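Xylan esterase, putative, AXE2C (Cellvibrio japonicus, PDB 2WAA) removes acetyl groups from plant cell wall xylan and glucomannan as a family 2 carbohydrate esterase, and also hydrolyses the synthetic ester 4-nitrophenyl acetate. Local coordinates at residues H19-G24 with P128-R133; S44-G49 with S94-V99; S50-E55 with L117-T122. All coordinates share one frame; numbering follows the deposited sequence.

Interaction 1: H19-G24 with P128-R133; sequences HIQVMG and PVLPQR
Q21 and L130 meet from opposite directions, the glutamine reaching out of strand 21-23 and the leucine out of an irregular loop. CG of L130 lies 3.5 Å from CG of Q21, and its CD1 sits 3.7 Å from the amide carbon CD of Q21. The Q21 amide is gripped at both ends. NE2 of Q21 donates to O of P128 at 3.0 Å, and the N-H...O angle of 164° makes this bond nearly straight. The acceptor also lies in the amide plane, only 4° out of it. OE1 of Q21 turns back to accept a hydrogen bond from N of V22 at 2.9 Å, which fixes the rotation of the amide. With CG anti to the backbone N, a bend at chi2 (53°) brings the amide round to P128 and V22. Around this core, CB of M23 touches CD1 of L130 at 4.2 Å, while CD of P128 packs 4.0 Å from CB of Q21. Backbone bonds from Q21 to S44 and from M23 to S42 hold the strand in its sheet; M23 and L130 also touch Q178 of the parallel sheet. Loop 128-133, between strands 123-124 and 133-139, thus packs on strand 21-23 where the antiparallel sheets lead into the parallel sheet, consistent with an SGNH-type hydrolase.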
loop_
_atom_site.group_PDB
_atom_site.type_symbol
_atom_site.label_atom_id
_atom_site.label_comp_id
_atom_site.label_asym_id
_atom_site.label_seq_id
_atom_site.Cartn_x
_atom_site.Cartn_y
_atom_site.Cartn_z
ATOM N N HIS A 19 -2.274 -9.242 -20.153
ATOM C CA HIS A 19 -1.953 -10.487 -19.465
ATOM C C HIS A 19 -1.373 -10.240 -18.086
ATOM O O HIS A 19 -1.330 -11.160 -17.276
ATOM C CB HIS A 19 -0.950 -11.349 -20.249
ATOM C CG HIS A 19 -1.492 -11.867 -21.547
ATOM N ND1 HIS A 19 -1.384 -11.164 -22.729
ATOM C CD2 HIS A 19 -2.142 -13.015 -21.852
ATOM C CE1 HIS A 19 -1.950 -11.850 -23.714
ATOM N NE2 HIS A 19 -2.408 -12.982 -23.210
ATOM N N ILE A 20 -0.933 -9.019 -17.821
ATOM C CA ILE A 20 -0.361 -8.721 -16.504
ATOM C C ILE A 20 -1.414 -8.005 -15.641
ATOM O O ILE A 20 -1.872 -6.888 -15.973
ATOM C CB ILE A 20 0.910 -7.882 -16.632
ATOM C CG1 ILE A 20 1.992 -8.681 -17.360
ATOM C CG2 ILE A 20 1.444 -7.503 -15.221
ATOM C CD1 ILE A 20 3.118 -7.854 -17.699
ATOM N N GLN A 21 -1.839 -8.695 -14.589
ATOM C CA GLN A 21 -2.779 -8.162 -13.606
ATOM C C GLN A 21 -2.065 -7.149 -12.712
ATOM O O GLN A 21 -0.883 -7.337 -12.379
ATOM C CB GLN A 21 -3.400 -9.312 -12.799
ATOM C CG GLN A 21 -4.599 -8.819 -11.907
ATOM C CD GLN A 21 -5.651 -8.052 -12.732
ATOM O OE1 GLN A 21 -5.552 -6.843 -12.931
ATOM N NE2 GLN A 21 -6.668 -8.770 -13.246
ATOM N N VAL A 22 -2.772 -6.075 -12.321
ATOM C CA VAL A 22 -2.132 -5.041 -11.535
ATOM C C VAL A 22 -3.091 -4.658 -10.439
ATOM O O VAL A 22 -4.279 -4.330 -10.705
ATOM C CB VAL A 22 -1.896 -3.800 -12.385
ATOM C CG1 VAL A 22 -1.285 -2.650 -11.512
ATOM C CG2 VAL A 22 -0.912 -4.154 -13.554
ATOM N N MET A 23 -2.587 -4.666 -9.220
ATOM C CA MET A 23 -3.393 -4.187 -8.091
ATOM C C MET A 23 -2.539 -3.121 -7.406
ATOM O O MET A 23 -1.407 -3.401 -7.019
ATOM C CB MET A 23 -3.683 -5.342 -7.114
ATOM C CG MET A 23 -4.617 -4.854 -5.917
ATOM S SD MET A 23 -4.846 -6.220 -4.775
ATOM C CE MET A 23 -3.300 -6.276 -3.856
ATOM N N GLY A 24 -3.048 -1.900 -7.267
ATOM C CA GLY A 24 -2.224 -0.809 -6.669
ATOM C C GLY A 24 -1.994 0.260 -7.727
ATOM O O GLY A 24 -2.176 0.018 -8.934
ATOM N N PRO A 128 -4.428 -13.270 -13.879
ATOM C CA PRO A 128 -5.042 -13.729 -12.649
ATOM C C PRO A 128 -6.278 -12.871 -12.380
ATOM O O PRO A 128 -6.284 -11.698 -12.660
ATOM C CB PRO A 128 -3.961 -13.456 -11.589
ATOM C CG PRO A 128 -2.652 -13.497 -12.344
ATOM C CD PRO A 128 -2.954 -13.116 -13.777
ATOM N N VAL A 129 -7.306 -13.469 -11.798
ATOM C CA VAL A 129 -8.531 -12.752 -11.515
ATOM C C VAL A 129 -8.445 -12.219 -10.084
ATOM O O VAL A 129 -8.110 -12.930 -9.149
ATOM C CB VAL A 129 -9.715 -13.746 -11.649
ATOM C CG1 VAL A 129 -11.014 -13.140 -11.062
ATOM C CG2 VAL A 129 -9.885 -14.076 -13.120
ATOM N N LEU A 130 -8.728 -10.940 -9.915
ATOM C CA LEU A 130 -8.709 -10.350 -8.572
ATOM C C LEU A 130 -10.078 -10.449 -7.901
ATOM O O LEU A 130 -11.115 -10.516 -8.576
ATOM C CB LEU A 130 -8.324 -8.858 -8.702
ATOM C CG LEU A 130 -6.892 -8.548 -9.244
ATOM C CD1 LEU A 130 -6.756 -7.017 -9.386
ATOM C CD2 LEU A 130 -5.790 -9.149 -8.388
ATOM N N PRO A 131 -10.112 -10.361 -6.543
ATOM C CA PRO A 131 -11.414 -10.320 -5.828
ATOM C C PRO A 131 -12.327 -9.187 -6.260
ATOM O O PRO A 131 -11.850 -8.145 -6.733
ATOM C CB PRO A 131 -10.986 -10.108 -4.367
ATOM C CG PRO A 131 -9.649 -10.770 -4.300
ATOM C CD PRO A 131 -8.976 -10.386 -5.613
ATOM N N GLN A 132 -13.638 -9.350 -6.085
ATOM C CA GLN A 132 -14.525 -8.243 -6.393
ATOM C C GLN A 132 -14.425 -7.086 -5.375
ATOM O O GLN A 132 -14.497 -5.892 -5.760
ATOM C CB GLN A 132 -15.968 -8.722 -6.462
ATOM C CG GLN A 132 -16.250 -9.690 -7.621
ATOM C CD GLN A 132 -16.208 -9.002 -8.936
ATOM O OE1 GLN A 132 -16.972 -8.070 -9.185
ATOM N NE2 GLN A 132 -15.296 -9.416 -9.786
ATOM N N ARG A 133 -14.328 -7.431 -4.096
ATOM C CA ARG A 133 -14.293 -6.415 -3.033
ATOM C C ARG A 133 -13.002 -5.611 -3.135
ATOM O O ARG A 133 -11.965 -6.171 -3.474
ATOM C CB ARG A 133 -14.305 -7.097 -1.674
ATOM C CG ARG A 133 -15.679 -7.664 -1.274
ATOM C CD ARG A 133 -15.503 -8.415 0.003
ATOM N NE ARG A 133 -16.789 -8.999 0.392
ATOM C CZ ARG A 133 -16.918 -9.915 1.348
ATOM N NH1 ARG A 133 -15.859 -10.340 2.030
ATOM N NH2 ARG A 133 -18.128 -10.399 1.621
#

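Interaction 2: S44-G49 with S94-V99; sequences STIVAG and SGEHRV
The H97 ring meets G49 by its edge: O of G49 lies in the ring plane, 3.7 Å from CD2 of H97. Outside the two strands, F91 stacks on this ring, F89 meets it at about 50°, and D70 accepts a hydrogen bond from ND1; the bond to D70 and the stack on F91 would hold its rotation. In one of two conformers of R98, the guanidinium approaches CB of S44 obliquely. In that conformer a water joins the same two residues, 2.8 Å from OG of S44 and accepting a weak bond from NH2 of R98.

Behind these groups runs a regular antiparallel pairing, with strand axes 4.7 Å apart and directions 177° from one another. Three hydrogen-bonded pairs, T45 with V99, V47 with H97 and G49 with G95, each contribute two backbone bonds. The shortest runs from N of V99 to O of T45 at 2.8 Å. The longest, from N of G95 to O of G49, measures 3.1 Å. It departs from the regular geometry, because N of G95 stands 55° out of the carbonyl plane of G49, where the chain turns a corner.

T45, V47, H97 and V99 share one face. There T45 and V99 lie side by side, CG2 of T45 being 3.9 Å from CB of V99. The other face carries I46, A48, E96 and R98; I46 and E96 cross at a slant, with CG2 of I46 3.8 Å from OE2 of E96. V47 packs on F124, a neighbour within the same sheet, and on L119 of strand 112-119 and F89 of strand 84-91, which belong to the second sheet. An antiparallel pair with one side turned to a second sheet in this way is characteristic of a beta-sandwich, here the N-terminal CE2 domain.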
loop_
_atom_site.group_PDB
_atom_site.type_symbol
_atom_site.label_atom_id
_atom_site.label_comp_id
_atom_site.label_asym_id
_atom_site.label_seq_id
_atom_site.Cartn_x
_atom_site.Cartn_y
_atom_site.Cartn_z
ATOM N N SER A 44 0.969 -9.453 -11.467
ATOM C CA SER A 44 0.925 -10.917 -11.470
ATOM C C SER A 44 0.588 -11.453 -12.842
ATOM O O SER A 44 -0.098 -10.806 -13.631
ATOM C CB SER A 44 -0.064 -11.489 -10.428
ATOM O OG SER A 44 -1.404 -10.931 -10.518
ATOM N N THR A 45 1.011 -12.685 -13.091
ATOM C CA THR A 45 0.791 -13.272 -14.413
ATOM C C THR A 45 0.794 -14.793 -14.188
ATOM O O THR A 45 1.409 -15.311 -13.238
ATOM C CB THR A 45 1.882 -12.855 -15.439
ATOM O OG1 THR A 45 1.664 -13.513 -16.690
ATOM C CG2 THR A 45 3.296 -13.271 -14.964
ATOM N N ILE A 46 0.111 -15.502 -15.076
ATOM C CA ILE A 46 0.157 -16.986 -15.042
ATOM C C ILE A 46 0.668 -17.366 -16.435
ATOM O O ILE A 46 0.227 -16.797 -17.439
ATOM C CB ILE A 46 -1.225 -17.577 -14.851
ATOM C CG1 ILE A 46 -1.780 -17.236 -13.453
ATOM C CG2 ILE A 46 -1.171 -19.084 -14.920
ATOM C CD1 ILE A 46 -3.274 -17.215 -13.410
ATOM N N VAL A 47 1.643 -18.251 -16.505
ATOM C CA VAL A 47 2.287 -18.537 -17.797
ATOM C C VAL A 47 2.468 -20.024 -18.018
ATOM O O VAL A 47 2.457 -20.792 -17.065
ATOM C CB VAL A 47 3.712 -17.906 -17.886
ATOM C CG1 VAL A 47 3.614 -16.365 -17.890
ATOM C CG2 VAL A 47 4.658 -18.406 -16.747
ATOM N N ALA A 48 2.679 -20.423 -19.264
ATOM C CA ALA A 48 3.055 -21.833 -19.567
ATOM C C ALA A 48 4.454 -21.738 -20.161
ATOM O O ALA A 48 4.622 -21.199 -21.247
ATOM C CB ALA A 48 2.056 -22.460 -20.560
ATOM N N GLY A 49 5.463 -22.198 -19.429
ATOM C CA GLY A 49 6.838 -22.118 -19.885
ATOM C C GLY A 49 7.865 -22.513 -18.845
ATOM O O GLY A 49 7.522 -22.929 -17.727
ATOM N N SER A 94 9.027 -26.989 -19.123
ATOM C CA SER A 94 7.906 -26.058 -19.153
ATOM C C SER A 94 6.770 -26.586 -18.263
ATOM O O SER A 94 6.533 -27.792 -18.202
ATOM C CB SER A 94 7.419 -25.921 -20.596
ATOM O OG SER A 94 6.400 -24.959 -20.702
ATOM N N GLY A 95 6.078 -25.686 -17.576
ATOM C CA GLY A 95 4.865 -26.038 -16.824
ATOM C C GLY A 95 4.064 -24.765 -16.597
ATOM O O GLY A 95 4.488 -23.680 -17.009
ATOM N N GLU A 96 2.894 -24.883 -15.985
ATOM C CA GLU A 96 2.088 -23.706 -15.738
ATOM C C GLU A 96 2.573 -23.127 -14.388
ATOM O O GLU A 96 2.708 -23.880 -13.411
ATOM C CB GLU A 96 0.618 -24.087 -15.681
ATOM C CG GLU A 96 -0.226 -22.924 -15.378
ATOM C CD GLU A 96 -1.686 -23.258 -15.486
ATOM O OE1 GLU A 96 -2.036 -24.054 -16.388
ATOM O OE2 GLU A 96 -2.459 -22.703 -14.683
ATOM N N HIS A 97 2.836 -21.810 -14.331
ATOM C CA HIS A 97 3.391 -21.198 -13.097
ATOM C C HIS A 97 2.715 -19.859 -12.861
ATOM O O HIS A 97 2.445 -19.106 -13.810
ATOM C CB HIS A 97 4.918 -20.993 -13.204
ATOM C CG HIS A 97 5.666 -22.292 -13.259
ATOM N ND1 HIS A 97 5.781 -23.126 -12.156
ATOM C CD2 HIS A 97 6.219 -22.958 -14.301
ATOM C CE1 HIS A 97 6.410 -24.235 -12.522
ATOM N NE2 HIS A 97 6.691 -24.154 -13.816
ATOM N N ARG A 98 2.465 -19.577 -11.589
ATOM C CA ARG A 98 1.866 -18.308 -11.192
ATOM C C ARG A 98 3.012 -17.449 -10.674
ATOM O O ARG A 98 3.859 -17.934 -9.922
ATOM C CB ARG A 98 0.826 -18.525 -10.080
ATOM C CG ARG A 98 0.364 -17.212 -9.415
ATOM C CD ARG A 98 -0.834 -17.380 -8.451
ATOM N NE ARG A 98 -1.416 -16.074 -8.107
ATOM C CZ ARG A 98 -0.794 -15.138 -7.395
ATOM N NH1 ARG A 98 0.435 -15.350 -6.956
ATOM N NH2 ARG A 98 -1.387 -13.985 -7.130
ATOM N N VAL A 99 3.034 -16.167 -11.059
ATOM C CA VAL A 99 4.155 -15.290 -10.683
ATOM C C VAL A 99 3.604 -13.976 -10.160
ATOM O O VAL A 99 2.735 -13.382 -10.799
ATOM C CB VAL A 99 5.000 -14.982 -11.919
ATOM C CG1 VAL A 99 6.143 -14.055 -11.571
ATOM C CG2 VAL A 99 5.550 -16.297 -12.495
HETATM O O HOH W 1 -2.813 -12.107 -8.441
#

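Interaction 3: S50-E55 with L117-T122; sequences SRLTAE and LTLTGT
L52 holds CG anti to the backbone N, and chi1 of -175° with chi2 of 70° swings its CD1 across to CB of L119 at 3.9 Å. L119 also keeps CG anti to its N, which lays CD1 of L119 3.5 Å from O of R51. On the reverse face T53 and T118 lie side by side, with OG1 of T53 3.8 Å from CB of T118. CG2 of T53 sits over the centre of one face of the R51 guanidinium, whose NE forms a salt bridge with E87.

The N-to-C directions of strands 51-55 and 117-119 differ by 165°, so the backbones run antiparallel. N of T53 donates to O of T118 at 3.0 Å, and N of T118 returns a bond to O of T53 at 2.9 Å. At the far end S50 and R51 both face T120, a classic beta bulge: O of T120 accepts a hydrogen bond from N of S50 at 2.9 Å and a weak one from N of R51 at 3.5 Å. Here both chains turn corners.

Strand 84-91 pairs with the other edge of strand 51-58, through L52 and A54. The leucine face packs on F124 and on T45 and V47 of strand 42-48, while OG1 of T118 bonds to T12 of strand 10-14.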
loop_
_atom_site.group_PDB
_atom_site.type_symbol
_atom_site.label_atom_id
_atom_site.label_comp_id
_atom_site.label_asym_id
_atom_site.label_seq_id
_atom_site.Cartn_x
_atom_site.Cartn_y
_atom_site.Cartn_z
ATOM N N SER A 50 9.139 -22.365 -19.204
ATOM C CA SER A 50 10.256 -22.830 -18.392
ATOM C C SER A 50 11.072 -21.693 -17.754
ATOM O O SER A 50 11.839 -21.953 -16.843
ATOM C CB SER A 50 11.193 -23.705 -19.259
ATOM O OG SER A 50 11.790 -22.916 -20.326
ATOM N N ARG A 51 10.951 -20.462 -18.259
ATOM C CA ARG A 51 11.722 -19.359 -17.698
ATOM C C ARG A 51 10.958 -18.061 -17.921
ATOM O O ARG A 51 10.287 -17.870 -18.970
ATOM C CB ARG A 51 13.136 -19.254 -18.341
ATOM C CG ARG A 51 14.056 -18.254 -17.649
ATOM C CD ARG A 51 15.512 -18.281 -18.213
ATOM N NE ARG A 51 16.390 -17.515 -17.340
ATOM C CZ ARG A 51 17.120 -16.482 -17.741
ATOM N NH1 ARG A 51 17.122 -16.125 -19.018
ATOM N NH2 ARG A 51 17.856 -15.802 -16.867
ATOM N N LEU A 52 11.018 -17.182 -16.923
ATOM C CA LEU A 52 10.394 -15.857 -17.043
ATOM C C LEU A 52 11.333 -14.821 -16.443
ATOM O O LEU A 52 11.862 -15.002 -15.322
ATOM C CB LEU A 52 9.025 -15.834 -16.360
ATOM C CG LEU A 52 8.217 -14.522 -16.516
ATOM C CD1 LEU A 52 7.708 -14.341 -17.970
ATOM C CD2 LEU A 52 7.023 -14.556 -15.514
ATOM N N THR A 53 11.615 -13.760 -17.212
ATOM C CA THR A 53 12.471 -12.678 -16.740
ATOM C C THR A 53 11.726 -11.356 -16.888
ATOM O O THR A 53 10.812 -11.234 -17.702
ATOM C CB THR A 53 13.859 -12.554 -17.480
ATOM O OG1 THR A 53 13.640 -12.186 -18.857
ATOM C CG2 THR A 53 14.642 -13.872 -17.413
ATOM N N ALA A 54 12.153 -10.370 -16.113
ATOM C CA ALA A 54 11.590 -9.025 -16.204
ATOM C C ALA A 54 12.705 -7.993 -16.303
ATOM O O ALA A 54 13.739 -8.135 -15.649
ATOM C CB ALA A 54 10.800 -8.767 -14.960
ATOM N N GLU A 55 12.471 -6.935 -17.076
ATOM C CA GLU A 55 13.400 -5.804 -17.106
ATOM C C GLU A 55 12.908 -4.784 -16.064
ATOM O O GLU A 55 11.776 -4.257 -16.204
ATOM C CB GLU A 55 13.388 -5.165 -18.489
ATOM C CG GLU A 55 13.983 -6.104 -19.561
ATOM C CD GLU A 55 15.368 -6.585 -19.198
ATOM O OE1 GLU A 55 16.215 -5.742 -18.852
ATOM O OE2 GLU A 55 15.632 -7.801 -19.316
ATOM N N LEU A 117 8.324 -8.244 -19.839
ATOM C CA LEU A 117 8.592 -9.603 -19.347
ATOM C C LEU A 117 8.863 -10.475 -20.557
ATOM O O LEU A 117 8.145 -10.342 -21.578
ATOM C CB LEU A 117 7.337 -10.170 -18.667
ATOM C CG LEU A 117 6.742 -9.566 -17.401
ATOM C CD1 LEU A 117 5.501 -10.380 -16.941
ATOM C CD2 LEU A 117 7.827 -9.523 -16.299
ATOM N N THR A 118 9.832 -11.385 -20.434
ATOM C CA THR A 118 10.125 -12.341 -21.501
ATOM C C THR A 118 9.910 -13.776 -20.956
ATOM O O THR A 118 10.570 -14.188 -20.003
ATOM C CB THR A 118 11.551 -12.217 -22.006
ATOM O OG1 THR A 118 11.734 -10.943 -22.648
ATOM C CG2 THR A 118 11.846 -13.378 -23.041
ATOM N N LEU A 119 8.990 -14.506 -21.589
ATOM C CA LEU A 119 8.680 -15.888 -21.237
ATOM C C LEU A 119 9.365 -16.779 -22.250
ATOM O O LEU A 119 9.199 -16.576 -23.477
ATOM C CB LEU A 119 7.169 -16.120 -21.386
ATOM C CG LEU A 119 6.699 -17.594 -21.192
ATOM C CD1 LEU A 119 6.921 -18.033 -19.749
ATOM C CD2 LEU A 119 5.168 -17.777 -21.572
ATOM N N THR A 120 10.078 -17.779 -21.752
ATOM C CA THR A 120 10.609 -18.825 -22.615
ATOM C C THR A 120 9.598 -19.949 -22.459
ATOM O O THR A 120 9.380 -20.453 -21.332
ATOM C CB THR A 120 11.998 -19.259 -22.176
ATOM O OG1 THR A 120 12.892 -18.157 -22.293
ATOM C CG2 THR A 120 12.523 -20.409 -23.084
ATOM N N GLY A 121 8.933 -20.344 -23.540
ATOM C CA GLY A 121 7.825 -21.301 -23.355
ATOM C C GLY A 121 6.798 -21.133 -24.407
ATOM O O GLY A 121 7.129 -20.856 -25.543
ATOM N N THR A 122 5.541 -21.303 -24.042
ATOM C CA THR A 122 4.511 -21.283 -25.061
ATOM C C THR A 122 3.686 -20.006 -25.054
ATOM O O THR A 122 3.562 -19.332 -26.091
ATOM C CB THR A 122 3.637 -22.550 -24.991
ATOM O OG1 THR A 122 3.153 -22.722 -23.673
ATOM C CG2 THR A 122 4.458 -23.780 -25.384
#

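Overall arrangement
From the N terminus the chain first lays down residues 19-24, which are met by 128-133 about a hundred residues later; interaction 1 therefore closes the longest loop, and both other contacts fall within it. Strands 42-48 and 51-58 follow one another around the corner at 49-50, and their partners, 94-103 and 112-119, come in the same order, so interactions 2 and 3 cross along the chain. They belong to different antiparallel sheets, facing each other where V99 CG2 meets L52 CD2 at 3.8 Å, and are joined by a probable hydrogen bond from T122 N to A48 O at 2.9 Å. Interaction 1 shares the sheet of interaction 2 through strands 21-23 and 42-48. From 133 the chain enters the parallel sheet.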